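Local atomic coordinates of peptidoglycan recognition protein SA CG11709-PA (Drosophila melanogaster, PDB entry 1SXR), a protein that binds peptidoglycan of Gram-positive bacteria as a secreted innate immune receptor and thereby activates the Toll pathway. Residues T90-L94 with Q138-S142. Residues are numbered along the deposited sequence; the frame is centred on the assembly and turned at random.
Sequences TGWGL and QGELS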
# COMPACT_ATOMS: atom_id res chain seq x y z
N THR A 90 3.45 -7.42 0.06
CA THR A 90 4.88 -7.61 0.05
C THR A 90 5.48 -7.55 1.46
O THR A 90 6.45 -8.23 1.75
CB THR A 90 5.47 -6.58 -0.91
OG1 THR A 90 5.32 -7.06 -2.27
CG2 THR A 90 6.95 -6.48 -0.72
N GLY A 91 4.87 -6.76 2.34
CA GLY A 91 5.32 -6.65 3.74
C GLY A 91 6.37 -5.59 4.04
O GLY A 91 6.92 -4.98 3.13
N TRP A 92 6.65 -5.36 5.32
CA TRP A 92 7.65 -4.35 5.67
C TRP A 92 9.04 -4.71 5.17
O TRP A 92 9.47 -5.87 5.29
CB TRP A 92 7.79 -4.21 7.20
CG TRP A 92 6.73 -3.47 7.93
CD1 TRP A 92 5.97 -3.96 8.96
CD2 TRP A 92 6.28 -2.11 7.71
NE1 TRP A 92 5.09 -3.00 9.39
CE2 TRP A 92 5.27 -1.85 8.67
CE3 TRP A 92 6.68 -1.07 6.86
CZ2 TRP A 92 4.61 -0.63 8.75
CZ3 TRP A 92 6.02 0.16 6.95
CH2 TRP A 92 4.99 0.36 7.89
N GLY A 93 9.75 -3.71 4.66
CA GLY A 93 11.19 -3.86 4.38
C GLY A 93 11.54 -4.65 3.15
O GLY A 93 12.71 -5.02 2.95
N LEU A 94 10.53 -4.93 2.32
CA LEU A 94 10.76 -5.67 1.08
C LEU A 94 10.26 -4.80 -0.06
O LEU A 94 9.25 -4.09 0.05
CB LEU A 94 10.01 -7.00 1.10
CG LEU A 94 10.60 -8.07 2.04
CD1 LEU A 94 9.60 -9.19 2.29
CD2 LEU A 94 11.86 -8.65 1.47
N GLN A 138 8.36 1.27 15.11
CA GLN A 138 9.15 0.04 14.90
C GLN A 138 10.42 0.23 14.08
O GLN A 138 11.16 -0.73 13.83
CB GLN A 138 8.25 -1.04 14.25
CG GLN A 138 7.10 -1.41 15.15
CD GLN A 138 6.17 -2.46 14.59
OE1 GLN A 138 6.13 -2.70 13.37
NE2 GLN A 138 5.40 -3.10 15.47
N GLY A 139 10.68 1.46 13.64
CA GLY A 139 11.87 1.74 12.87
C GLY A 139 11.74 1.38 11.41
O GLY A 139 12.72 1.41 10.68
N GLU A 140 10.52 1.02 10.99
CA GLU A 140 10.27 0.71 9.57
C GLU A 140 10.23 1.98 8.71
O GLU A 140 10.67 1.96 7.54
CB GLU A 140 8.96 -0.06 9.40
CG GLU A 140 8.83 -1.37 10.17
CD GLU A 140 9.73 -2.48 9.66
OE1 GLU A 140 10.35 -2.34 8.57
OE2 GLU A 140 9.82 -3.51 10.37
N LEU A 141 9.68 3.07 9.27
CA LEU A 141 9.57 4.36 8.62
C LEU A 141 10.38 5.42 9.37
O LEU A 141 10.45 5.36 10.60
CB LEU A 141 8.11 4.82 8.58
CG LEU A 141 7.14 3.94 7.79
CD1 LEU A 141 5.71 4.49 7.81
CD2 LEU A 141 7.63 3.79 6.35
N SER A 142 10.95 6.38 8.66
CA SER A 142 11.66 7.45 9.36
C SER A 142 10.64 8.30 10.12
O SER A 142 9.46 8.37 9.76
CB SER A 142 12.47 8.30 8.40
OG SER A 142 11.66 8.88 7.40
O HOH W 1 3.90 -3.37 12.05
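A type II beta turn, Gly-91 to Leu-94, carries the indole of Trp-92 against Glu-140 and Leu-141, just past the Schellman motif in which Gly-139 ends helix 122-137 of this amidase-type fold. Glu-140 lies over one face of the indole. Its CG sits 3.7 Å from the centroid of the five-membered ring and 15° off the ring normal, a CH-pi contact, while CB covers the six-membered ring, 3.6 Å from CE3 of Trp-92. A bend at chi2 (-69°) turns the Glu-140 chain back toward the root of the tryptophan side chain, and OE1 ends 3.5 Å from CB of Trp-92. The carboxylate lies nearly parallel to the indole, 12° between the planes. OE1 also forms a salt bridge with Arg-33, which probably steadies the acid in this flat pose. At the far end of the indole, CD2 of Leu-141 approaches obliquely, 4.0 Å from CZ3 of Trp-92. The indole N-H reaches Gln-138 through a water: NE1 of Trp-92 donates to the water 2.9 Å away, and the same water donates to OE1 of Gln-138 at 2.7 Å. Gln-138 reaches it with a chain extended beyond CG, its amide plane standing steeply to the indole. Further contacts hold Trp-92 between structural elements: Phe-78 of strand 78-80 meets it edge-to-face, and Leu-131 of helix 122-137 and Thr-107 of strand 106-111 also touch it. Leu-141 packs on Ile-35 and Val-38 of strand 35-42 and on Leu-132 and Val-136 of the helix, so the contact joins the loop after strand 86-88 to the helix end and the central sheet.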